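Local atomic coordinates of lysozyme M1 (Streptomyces coelicolor, PDB entry 1JFX), a protein that hydrolyses the beta-1,4 linkages between N-acetylmuramic acid and N-acetylglucosamine in peptidoglycan, acting as both an acetylmuramidase and a diacetylmuramidase. Residues A[8-13]-A[17-22]; A[31-34]-A[39-42]; A[50-53]-A[58-61]; A[118-123]-A[135-140]. One frame throughout, in Å; residues are numbered along the deposited sequence.

Interaction 1 (A[8-13]-A[17-22]); sequences IDVSHW and INWSSV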
loop_
_atom_site.group_PDB
_atom_site.type_symbol
_atom_site.label_atom_id
_atom_site.label_comp_id
_atom_site.label_asym_id
_atom_site.label_seq_id
_atom_site.Cartn_x
_atom_site.Cartn_y
_atom_site.Cartn_z
ATOM N N ILE A 8 4.542 3.859 8.911
ATOM C CA ILE A 8 4.369 5.045 8.076
ATOM C C ILE A 8 4.414 4.628 6.624
ATOM O O ILE A 8 4.671 3.469 6.312
ATOM C CB ILE A 8 5.503 6.091 8.294
ATOM C CG1 ILE A 8 6.870 5.480 7.949
ATOM C CG2 ILE A 8 5.488 6.605 9.743
ATOM C CD1 ILE A 8 8.022 6.501 7.982
ATOM N N ASP A 9 4.094 5.552 5.730
ATOM C CA ASP A 9 4.248 5.285 4.299
ATOM C C ASP A 9 4.808 6.588 3.768
ATOM O O ASP A 9 4.488 7.677 4.274
ATOM C CB ASP A 9 2.950 4.862 3.592
ATOM C CG ASP A 9 1.874 5.921 3.618
ATOM O OD1 ASP A 9 1.884 6.843 2.762
ATOM O OD2 ASP A 9 1.008 5.810 4.506
ATOM N N VAL A 10 5.694 6.477 2.790
ATOM C CA VAL A 10 6.363 7.653 2.257
ATOM C C VAL A 10 6.607 7.549 0.764
ATOM O O VAL A 10 6.516 6.477 0.188
ATOM C CB VAL A 10 7.763 7.834 2.899
ATOM C CG1 VAL A 10 7.658 7.894 4.405
ATOM C CG2 VAL A 10 8.676 6.670 2.495
ATOM N N SER A 11 6.934 8.691 0.162
ATOM C CA SER A 11 7.264 8.776 -1.252
ATOM C C SER A 11 8.337 9.856 -1.339
ATOM O O SER A 11 8.824 10.333 -0.313
ATOM C CB SER A 11 6.053 9.173 -2.097
ATOM O OG SER A 11 5.622 10.500 -1.819
ATOM N N HIS A 12 8.701 10.257 -2.552
ATOM C CA HIS A 12 9.737 11.276 -2.693
ATOM C C HIS A 12 9.328 12.580 -2.001
ATOM O O HIS A 12 10.185 13.402 -1.682
ATOM C CB HIS A 12 10.036 11.554 -4.175
ATOM C CG HIS A 12 9.153 12.594 -4.776
ATOM N ND1 HIS A 12 7.822 12.372 -5.057
ATOM C CD2 HIS A 12 9.391 13.891 -5.080
ATOM C CE1 HIS A 12 7.276 13.488 -5.505
ATOM N NE2 HIS A 12 8.209 14.425 -5.528
ATOM N N TRP A 13 8.036 12.774 -1.757
ATOM C CA TRP A 13 7.594 14.006 -1.093
ATOM C C TRP A 13 8.204 14.163 0.298
ATOM O O TRP A 13 8.321 15.283 0.808
ATOM C CB TRP A 13 6.071 14.059 -0.957
ATOM C CG TRP A 13 5.333 14.273 -2.243
ATOM C CD1 TRP A 13 4.534 13.372 -2.886
ATOM C CD2 TRP A 13 5.300 15.473 -3.031
ATOM N NE1 TRP A 13 4.002 13.935 -4.022
ATOM C CE2 TRP A 13 4.455 15.222 -4.136
ATOM C CE3 TRP A 13 5.902 16.733 -2.911
ATOM C CZ2 TRP A 13 4.193 16.187 -5.120
ATOM C CZ3 TRP A 13 5.642 17.696 -3.891
ATOM C CH2 TRP A 13 4.794 17.413 -4.980
ATOM N N ILE A 17 15.192 10.671 4.330
ATOM C CA ILE A 17 14.706 10.084 5.578
ATOM C C ILE A 17 15.786 9.338 6.349
ATOM O O ILE A 17 16.567 8.584 5.764
ATOM C CB ILE A 17 13.575 9.078 5.279
ATOM C CG1 ILE A 17 12.408 9.798 4.599
ATOM C CG2 ILE A 17 13.117 8.381 6.584
ATOM C CD1 ILE A 17 11.287 8.828 4.129
ATOM N N ASN A 18 15.844 9.563 7.659
ATOM C CA ASN A 18 16.796 8.839 8.493
ATOM C C ASN A 18 15.993 7.677 9.074
ATOM O O ASN A 18 15.253 7.843 10.056
ATOM C CB ASN A 18 17.333 9.711 9.628
ATOM C CG ASN A 18 18.388 8.993 10.441
ATOM O OD1 ASN A 18 18.315 7.785 10.619
ATOM N ND2 ASN A 18 19.371 9.733 10.935
ATOM N N TRP A 19 16.121 6.506 8.459
ATOM C CA TRP A 19 15.357 5.353 8.909
ATOM C C TRP A 19 15.713 4.802 10.279
ATOM O O TRP A 19 14.866 4.183 10.929
ATOM C CB TRP A 19 15.393 4.253 7.838
ATOM C CG TRP A 19 14.631 4.662 6.605
ATOM C CD1 TRP A 19 15.122 5.296 5.500
ATOM C CD2 TRP A 19 13.223 4.505 6.384
ATOM N NE1 TRP A 19 14.102 5.548 4.599
ATOM C CE2 TRP A 19 12.930 5.068 5.120
ATOM C CE3 TRP A 19 12.177 3.943 7.137
ATOM C CZ2 TRP A 19 11.636 5.085 4.591
ATOM C CZ3 TRP A 19 10.888 3.960 6.612
ATOM C CH2 TRP A 19 10.628 4.527 5.348
ATOM N N SER A 20 16.937 5.023 10.750
ATOM C CA SER A 20 17.257 4.539 12.085
ATOM C C SER A 20 16.415 5.357 13.068
ATOM O O SER A 20 15.992 4.854 14.110
ATOM C CB SER A 20 18.761 4.673 12.392
ATOM O OG SER A 20 19.195 6.022 12.442
ATOM N N SER A 21 16.156 6.617 12.729
ATOM C CA SER A 21 15.330 7.448 13.596
ATOM C C SER A 21 13.874 7.033 13.547
ATOM O O SER A 21 13.164 7.128 14.560
ATOM C CB SER A 21 15.466 8.918 13.216
ATOM O OG SER A 21 16.777 9.345 13.525
ATOM N N VAL A 22 13.424 6.579 12.382
ATOM C CA VAL A 22 12.033 6.133 12.234
ATOM C C VAL A 22 11.836 4.902 13.123
ATOM O O VAL A 22 10.825 4.765 13.816
ATOM C CB VAL A 22 11.717 5.776 10.756
ATOM C CG1 VAL A 22 10.348 5.094 10.652
ATOM C CG2 VAL A 22 11.733 7.040 9.910
#

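Interaction 2 (A[31-34]-A[39-42]); sequences YIKA and NYKD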
loop_
_atom_site.group_PDB
_atom_site.type_symbol
_atom_site.label_atom_id
_atom_site.label_comp_id
_atom_site.label_asym_id
_atom_site.label_seq_id
_atom_site.Cartn_x
_atom_site.Cartn_y
_atom_site.Cartn_z
ATOM N N TYR A 31 5.489 1.447 4.168
ATOM C CA TYR A 31 5.253 1.196 2.753
ATOM C C TYR A 31 5.914 2.385 2.063
ATOM O O TYR A 31 5.816 3.523 2.524
ATOM C CB TYR A 31 3.767 1.085 2.426
ATOM C CG TYR A 31 3.312 -0.361 2.474
ATOM C CD1 TYR A 31 3.779 -1.295 1.535
ATOM C CD2 TYR A 31 2.425 -0.803 3.460
ATOM C CE1 TYR A 31 3.368 -2.633 1.578
ATOM C CE2 TYR A 31 2.013 -2.134 3.506
ATOM C CZ TYR A 31 2.483 -3.042 2.565
ATOM O OH TYR A 31 2.048 -4.347 2.602
ATOM N N ILE A 32 6.607 2.094 0.966
ATOM C CA ILE A 32 7.394 3.076 0.218
ATOM C C ILE A 32 6.958 3.141 -1.248
ATOM O O ILE A 32 6.870 2.112 -1.913
ATOM C CB ILE A 32 8.880 2.649 0.285
ATOM C CG1 ILE A 32 9.313 2.580 1.754
ATOM C CG2 ILE A 32 9.767 3.601 -0.537
ATOM C CD1 ILE A 32 10.562 1.711 1.998
ATOM N N LYS A 33 6.703 4.338 -1.767
ATOM C CA LYS A 33 6.275 4.421 -3.154
ATOM C C LYS A 33 7.389 3.996 -4.103
ATOM O O LYS A 33 8.532 4.442 -3.978
ATOM C CB LYS A 33 5.837 5.833 -3.504
ATOM C CG LYS A 33 5.208 5.930 -4.900
ATOM C CD LYS A 33 4.539 7.274 -5.104
ATOM C CE LYS A 33 3.859 7.342 -6.457
ATOM N NZ LYS A 33 2.987 8.558 -6.512
ATOM N N ALA A 34 7.028 3.135 -5.048
ATOM C CA ALA A 34 7.965 2.648 -6.038
ATOM C C ALA A 34 7.644 3.157 -7.432
ATOM O O ALA A 34 8.432 3.878 -8.034
ATOM C CB ALA A 34 7.975 1.125 -6.044
ATOM N N ASN A 39 5.192 4.362 -16.421
ATOM C CA ASN A 39 6.602 4.722 -16.515
ATOM C C ASN A 39 7.153 5.688 -15.487
ATOM O O ASN A 39 8.208 6.291 -15.705
ATOM C CB ASN A 39 6.885 5.272 -17.911
ATOM C CG ASN A 39 6.042 6.478 -18.231
ATOM O OD1 ASN A 39 5.658 7.233 -17.338
ATOM N ND2 ASN A 39 5.756 6.680 -19.513
ATOM N N TYR A 40 6.463 5.847 -14.367
ATOM C CA TYR A 40 6.977 6.725 -13.339
ATOM C C TYR A 40 7.642 5.852 -12.281
ATOM O O TYR A 40 7.094 4.816 -11.905
ATOM C CB TYR A 40 5.857 7.528 -12.686
ATOM C CG TYR A 40 6.334 8.375 -11.530
ATOM C CD1 TYR A 40 6.419 7.851 -10.238
ATOM C CD2 TYR A 40 6.731 9.695 -11.732
ATOM C CE1 TYR A 40 6.884 8.620 -9.178
ATOM C CE2 TYR A 40 7.199 10.478 -10.677
ATOM C CZ TYR A 40 7.274 9.935 -9.401
ATOM O OH TYR A 40 7.740 10.707 -8.349
ATOM N N LYS A 41 8.821 6.268 -11.819
ATOM C CA LYS A 41 9.539 5.556 -10.762
ATOM C C LYS A 41 9.927 6.599 -9.726
ATOM O O LYS A 41 10.509 7.628 -10.066
ATOM C CB LYS A 41 10.813 4.876 -11.299
ATOM C CG LYS A 41 11.537 4.038 -10.247
ATOM C CD LYS A 41 10.631 2.922 -9.722
ATOM C CE LYS A 41 11.273 2.129 -8.601
ATOM N NZ LYS A 41 12.541 1.458 -9.026
ATOM N N ASP A 42 9.593 6.342 -8.465
ATOM C CA ASP A 42 9.910 7.274 -7.392
ATOM C C ASP A 42 11.433 7.369 -7.233
ATOM O O ASP A 42 12.113 6.351 -7.045
ATOM C CB ASP A 42 9.257 6.801 -6.093
ATOM C CG ASP A 42 9.377 7.815 -4.973
ATOM O OD1 ASP A 42 10.502 8.016 -4.471
ATOM O OD2 ASP A 42 8.341 8.405 -4.596
HETATM O O HOH W 1 10.092 6.429 -2.169
#

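Interaction 3 (A[50-53]-A[58-61]); sequences TNAY and IRGA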
loop_
_atom_site.group_PDB
_atom_site.type_symbol
_atom_site.label_atom_id
_atom_site.label_comp_id
_atom_site.label_asym_id
_atom_site.label_seq_id
_atom_site.Cartn_x
_atom_site.Cartn_y
_atom_site.Cartn_z
ATOM N N THR A 50 16.303 0.352 0.754
ATOM C CA THR A 50 17.537 -0.173 1.328
ATOM C C THR A 50 17.678 0.225 2.790
ATOM O O THR A 50 17.904 -0.627 3.669
ATOM C CB THR A 50 18.766 0.361 0.545
ATOM O OG1 THR A 50 18.698 -0.103 -0.808
ATOM C CG2 THR A 50 20.083 -0.118 1.179
ATOM N N ASN A 51 17.531 1.523 3.053
ATOM C CA ASN A 51 17.712 2.041 4.400
ATOM C C ASN A 51 16.654 1.594 5.404
ATOM O O ASN A 51 16.960 1.383 6.572
ATOM C CB ASN A 51 17.818 3.570 4.346
ATOM C CG ASN A 51 19.006 4.039 3.510
ATOM O OD1 ASN A 51 20.004 3.327 3.365
ATOM N ND2 ASN A 51 18.910 5.245 2.969
ATOM N N ALA A 52 15.417 1.447 4.959
ATOM C CA ALA A 52 14.378 0.972 5.871
ATOM C C ALA A 52 14.739 -0.455 6.284
ATOM O O ALA A 52 14.658 -0.809 7.460
ATOM C CB ALA A 52 13.010 0.995 5.182
ATOM N N TYR A 53 15.155 -1.273 5.321
ATOM C CA TYR A 53 15.528 -2.655 5.622
ATOM C C TYR A 53 16.702 -2.678 6.605
ATOM O O TYR A 53 16.660 -3.376 7.613
ATOM C CB TYR A 53 15.912 -3.396 4.320
ATOM C CG TYR A 53 16.484 -4.784 4.556
ATOM C CD1 TYR A 53 17.817 -4.953 4.952
ATOM C CD2 TYR A 53 15.673 -5.920 4.484
ATOM C CE1 TYR A 53 18.317 -6.208 5.290
ATOM C CE2 TYR A 53 16.169 -7.185 4.814
ATOM C CZ TYR A 53 17.486 -7.321 5.226
ATOM O OH TYR A 53 17.963 -8.548 5.641
ATOM N N ILE A 58 10.096 -3.422 8.908
ATOM C CA ILE A 58 9.459 -4.407 8.022
ATOM C C ILE A 58 8.835 -3.495 6.966
ATOM O O ILE A 58 7.948 -2.704 7.262
ATOM C CB ILE A 58 8.393 -5.224 8.787
ATOM C CG1 ILE A 58 9.087 -6.075 9.860
ATOM C CG2 ILE A 58 7.622 -6.117 7.834
ATOM C CD1 ILE A 58 8.129 -6.765 10.810
ATOM N N ARG A 59 9.310 -3.595 5.732
ATOM C CA ARG A 59 8.869 -2.674 4.700
ATOM C C ARG A 59 8.447 -3.281 3.387
ATOM O O ARG A 59 8.911 -4.358 3.021
ATOM C CB ARG A 59 9.995 -1.675 4.446
ATOM C CG ARG A 59 11.341 -2.333 4.071
ATOM C CD ARG A 59 11.490 -2.406 2.569
ATOM N NE ARG A 59 12.787 -2.953 2.155
ATOM C CZ ARG A 59 13.049 -4.251 2.042
ATOM N NH1 ARG A 59 12.108 -5.143 2.328
ATOM N NH2 ARG A 59 14.223 -4.661 1.566
ATOM N N GLY A 60 7.575 -2.562 2.684
ATOM C CA GLY A 60 7.090 -3.014 1.389
ATOM C C GLY A 60 7.006 -1.834 0.434
ATOM O O GLY A 60 7.257 -0.690 0.825
ATOM N N ALA A 61 6.658 -2.111 -0.816
ATOM C CA ALA A 61 6.554 -1.078 -1.851
ATOM C C ALA A 61 5.113 -0.923 -2.313
ATOM O O ALA A 61 4.303 -1.836 -2.151
ATOM C CB ALA A 61 7.407 -1.468 -3.036
#

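Interaction 4 (A[118-123]-A[135-140]); sequences TWINDF and VVIYTT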
loop_
_atom_site.group_PDB
_atom_site.type_symbol
_atom_site.label_atom_id
_atom_site.label_comp_id
_atom_site.label_asym_id
_atom_site.label_seq_id
_atom_site.Cartn_x
_atom_site.Cartn_y
_atom_site.Cartn_z
ATOM N N THR A 118 -12.465 -5.872 -13.444
ATOM C CA THR A 118 -11.556 -6.684 -14.245
ATOM C C THR A 118 -10.122 -6.196 -14.099
ATOM O O THR A 118 -9.204 -7.002 -13.946
ATOM C CB THR A 118 -11.962 -6.646 -15.731
ATOM O OG1 THR A 118 -13.249 -7.257 -15.872
ATOM C CG2 THR A 118 -10.944 -7.406 -16.605
ATOM N N TRP A 119 -9.938 -4.882 -14.141
ATOM C CA TRP A 119 -8.602 -4.295 -14.028
ATOM C C TRP A 119 -7.932 -4.702 -12.708
ATOM O O TRP A 119 -6.759 -5.107 -12.682
ATOM C CB TRP A 119 -8.706 -2.761 -14.126
ATOM C CG TRP A 119 -7.391 -2.068 -14.454
ATOM C CD1 TRP A 119 -6.992 -1.622 -15.680
ATOM C CD2 TRP A 119 -6.311 -1.775 -13.549
ATOM N NE1 TRP A 119 -5.732 -1.068 -15.602
ATOM C CE2 TRP A 119 -5.291 -1.152 -14.304
ATOM C CE3 TRP A 119 -6.106 -1.979 -12.172
ATOM C CZ2 TRP A 119 -4.081 -0.734 -13.729
ATOM C CZ3 TRP A 119 -4.901 -1.563 -11.598
ATOM C CH2 TRP A 119 -3.908 -0.951 -12.377
ATOM N N ILE A 120 -8.676 -4.582 -11.612
ATOM C CA ILE A 120 -8.155 -4.930 -10.291
ATOM C C ILE A 120 -7.895 -6.436 -10.211
ATOM O O ILE A 120 -6.879 -6.876 -9.676
ATOM C CB ILE A 120 -9.153 -4.486 -9.190
ATOM C CG1 ILE A 120 -9.219 -2.956 -9.144
ATOM C CG2 ILE A 120 -8.732 -5.058 -7.834
ATOM C CD1 ILE A 120 -10.440 -2.401 -8.400
ATOM N N ASN A 121 -8.803 -7.231 -10.762
ATOM C CA ASN A 121 -8.619 -8.677 -10.735
ATOM C C ASN A 121 -7.363 -9.061 -11.525
ATOM O O ASN A 121 -6.597 -9.947 -11.117
ATOM C CB ASN A 121 -9.831 -9.375 -11.348
ATOM C CG ASN A 121 -9.875 -10.842 -11.004
ATOM O OD1 ASN A 121 -9.964 -11.206 -9.832
ATOM N ND2 ASN A 121 -9.806 -11.694 -12.015
ATOM N N ASP A 122 -7.151 -8.388 -12.655
ATOM C CA ASP A 122 -5.991 -8.664 -13.493
ATOM C C ASP A 122 -4.698 -8.281 -12.776
ATOM O O ASP A 122 -3.699 -9.008 -12.847
ATOM C CB ASP A 122 -6.087 -7.910 -14.825
ATOM C CG ASP A 122 -7.132 -8.501 -15.768
ATOM O OD1 ASP A 122 -7.645 -9.606 -15.490
ATOM O OD2 ASP A 122 -7.416 -7.856 -16.806
ATOM N N PHE A 123 -4.700 -7.135 -12.102
ATOM C CA PHE A 123 -3.513 -6.712 -11.375
ATOM C C PHE A 123 -3.222 -7.730 -10.272
ATOM O O PHE A 123 -2.077 -8.152 -10.077
ATOM C CB PHE A 123 -3.703 -5.307 -10.776
ATOM C CG PHE A 123 -2.435 -4.700 -10.218
ATOM C CD1 PHE A 123 -1.898 -5.140 -9.005
ATOM C CD2 PHE A 123 -1.765 -3.697 -10.919
ATOM C CE1 PHE A 123 -0.701 -4.579 -8.503
ATOM C CE2 PHE A 123 -0.585 -3.131 -10.432
ATOM C CZ PHE A 123 -0.047 -3.572 -9.220
ATOM N N VAL A 135 -1.855 -9.168 -3.423
ATOM C CA VAL A 135 -1.570 -7.749 -3.329
ATOM C C VAL A 135 -2.479 -7.075 -2.297
ATOM O O VAL A 135 -3.654 -7.426 -2.164
ATOM C CB VAL A 135 -1.738 -7.066 -4.711
ATOM C CG1 VAL A 135 -3.217 -7.041 -5.109
ATOM C CG2 VAL A 135 -1.140 -5.649 -4.674
ATOM N N VAL A 136 -1.915 -6.136 -1.540
ATOM C CA VAL A 136 -2.682 -5.385 -0.551
ATOM C C VAL A 136 -3.326 -4.216 -1.300
ATOM O O VAL A 136 -2.663 -3.538 -2.075
ATOM C CB VAL A 136 -1.744 -4.841 0.548
ATOM C CG1 VAL A 136 -2.495 -3.895 1.480
ATOM C CG2 VAL A 136 -1.156 -6.015 1.322
ATOM N N ILE A 137 -4.613 -3.975 -1.072
ATOM C CA ILE A 137 -5.295 -2.877 -1.742
ATOM C C ILE A 137 -5.419 -1.649 -0.838
ATOM O O ILE A 137 -6.013 -1.719 0.248
ATOM C CB ILE A 137 -6.723 -3.302 -2.218
ATOM C CG1 ILE A 137 -6.609 -4.342 -3.342
ATOM C CG2 ILE A 137 -7.510 -2.064 -2.716
ATOM C CD1 ILE A 137 -7.963 -4.927 -3.771
ATOM N N TYR A 138 -4.821 -0.542 -1.278
ATOM C CA TYR A 138 -4.917 0.732 -0.555
ATOM C C TYR A 138 -5.903 1.584 -1.327
ATOM O O TYR A 138 -5.740 1.788 -2.541
ATOM C CB TYR A 138 -3.566 1.471 -0.506
ATOM C CG TYR A 138 -3.675 2.940 -0.078
ATOM C CD1 TYR A 138 -4.001 3.944 -1.002
ATOM C CD2 TYR A 138 -3.461 3.322 1.255
ATOM C CE1 TYR A 138 -4.107 5.280 -0.613
ATOM C CE2 TYR A 138 -3.556 4.660 1.654
ATOM C CZ TYR A 138 -3.882 5.637 0.712
ATOM O OH TYR A 138 -3.968 6.970 1.094
ATOM N N THR A 139 -6.914 2.088 -0.629
ATOM C CA THR A 139 -7.917 2.947 -1.259
ATOM C C THR A 139 -8.783 3.589 -0.191
ATOM O O THR A 139 -8.560 3.384 1.004
ATOM C CB THR A 139 -8.819 2.134 -2.235
ATOM O OG1 THR A 139 -9.655 3.031 -2.977
ATOM C CG2 THR A 139 -9.703 1.151 -1.489
ATOM N N THR A 140 -9.730 4.414 -0.623
ATOM C CA THR A 140 -10.673 5.023 0.305
ATOM C C THR A 140 -11.983 4.283 0.123
ATOM O O THR A 140 -12.226 3.681 -0.918
ATOM C CB THR A 140 -10.918 6.536 0.026
ATOM O OG1 THR A 140 -11.374 6.731 -1.325
ATOM C CG2 THR A 140 -9.627 7.330 0.267
#

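Interaction 1 (A[8-13]-A[17-22])
The backbones of 8-13 and 17-22 stay well apart, with the CA atoms of I8 and V22 8.8 Å apart and those of V10 and I17 9.3 Å, and side chains alone bridge the gap. I8 and V10 point the same way from the strand, toward 17-22. I8 CG1 sits between the backbone N and the carbonyl carbon (chi1 60°), with CD1 extended beyond it. I8 CD1 meets V22 CG1 tip to tip at 3.8 Å. I8 CD1 also lies obliquely by the W19 ring, 4.1 Å from W19 CZ3. V10 also works tip to tip: its CG1 is 3.8 Å from I17 CD1, and its CG2 is equally near that methyl. V10 CG2 also comes to the edge of the W19 ring, 4.0 Å from W19 CZ2. I17 CG2 covers one face of the indole, near its rim. N18 is the N-cap of the helix, its OD1 accepting from S21 N. D9, a predicted active-site residue, points away from this apolar layer. The contact joins strand 6-10 to helix 19-24 within a beta-alpha-beta unit that continues into strand 29-36. Helix 45-54 packs alongside, and its N48 accepts a hydrogen bond from W19 NE1.

Interaction 2 (A[31-34]-A[39-42])
With CG anti to the backbone N in both (chi1 -173° and -172°), K33 and D42 cross at about a right angle, the extended lysine chain running past the carboxylate. D42 OD2 lies 3.8 Å from K33 CB and nearly as close to CG and CD. It touches the aliphatic part of the lysine, while K33 NZ is 5.7 Å from D42 OD2 and forms its salt bridge with E36. D42 CB also packs on the carbonyl of K33, 3.3 Å from K33 O. A water bridges the two residues, donating to K33 O and, weakly, to D42 OD1.

The backbone link is a single hydrogen bond from D42 N to A34 O, 2.8 Å long and nearly straight at 172°. The donor is tilted from the carbonyl plane. K41 CA makes a CA-H...O contact with the same oxygen. The motif is a beta hairpin: strand 29-36 is an inner strand of the barrel, and the short strand 40-41 folds back antiparallel on its C-terminal part. The side chain of K33 comes within about 6 Å of that of D98 and about 7 Å of that of D9, both predicted active-site residues.

Bends at chi2 and chi4 turn the K41 chain back toward A34, with K41 CE 3.4 Å from A34 O. K33 CE reaches the Y40 ring obliquely, 4.3 Å from Y40 CE1. Beyond the hairpin the D42 carboxylate is held by two backbone amides. Its OD1 accepts from R44 N and so caps the turn leading into helix 45-54, and OD2 accepts from H12 N.

Interaction 3 (A[50-53]-A[58-61])
R59 has the most surface buried here, followed by Y53 and A52. It points from the strand toward the helix and lies against both helix residues. A52 points back at it, with CB 3.9 Å from R59 CG and slightly farther from R59 CB. At this point the two backbones are close, the CA atoms of A52 and R59 being 6.7 Å apart. The small methyl of A52 packs on the first part of the arginine chain.

The far part of that chain turns to Y53. R59 CG sits between the backbone N and the carbonyl carbon (chi1 56°), and a bend at chi2 carries the guanidinium across to Y53. Y53 CB lies over one face of the guanidinium, 3.5 Å from R59 NH2. Y53 CD2 is also 3.5 Å from R59 NH2. The ring and guanidinium planes are 38° apart, and NH2 approaches the ring obliquely.

No hydrogen bond joins the two segments. The polar atoms of R59 are held by neighbours: NE donates to Y49 O and NH1 to T92 OG1, and the guanidinium makes a cation-pi contact with the ring of Y49. These bonds fix its rotation. Y53 makes its own cation-pi contact with R91. The contact packs helix 45-54 against strand 58-64, the next strand in the chain, a helix-on-strand pairing typical of a beta/alpha barrel, here that of a family 25 glycosyl hydrolase.

Interaction 4 (A[118-123]-A[135-140])
I120 and F123 of helix 113-131 face I137 and V135 in a beta-alpha-beta unit, in which strand 96-98 leads through this helix to strand 136-139. The two strands lie parallel and adjacent in the sheet, as expected for one step of a beta/alpha barrel.

Hydrogen bonds run within the helix or to other parts of the barrel, and none crosses between the segments. D122 N bonds to T118 O and F123 N to W119 O, the regular helical pattern. On the strand side V135 O accepts from S158 OG.

The contact across the segments is apolar. The backbones are distant, with the CA atoms of I120 and I137 9.2 Å apart and those of F123 and V135 8.3 Å. Side-chain ends span this gap, and all four residues are buried. I120 and I137 cross at about a right angle and meet through I120 CG2 and I137 CD1, 4.1 Å apart. F123 also touches L97 on the neighbouring strand, and Q75 and A76 on helix 72-81, so it lies where two helices and the sheet come together. It carries CG anti to its backbone N (chi1 -170°), which reaches the ring out toward the start of the strand. F123 and V135 likewise cross at about a right angle. V135 meets the edge of the ring: its CG2 lies near the ring plane, 4.0 Å from F123 CE1.

How the interactions relate
From the N terminus, the four contacts follow one another in series; none nests within or crosses another. Interaction 1 closes the short loop from strand 6-10 to helix 19-24. Interaction 2 closes the hairpin of strands 29-36 and 40-41, and touches interaction 1 through a backbone hydrogen bond between V10 and K33. Interaction 3 closes the turn after helix 45-54. W19 packs on its N51 and A52, and I32 bonds to G60. Interaction 4 closes a longer connection on the opposite side of the chain's centre from interactions 1 and 3. It touches interaction 2 where Y31 meets V136. All four reach the same curled sheet.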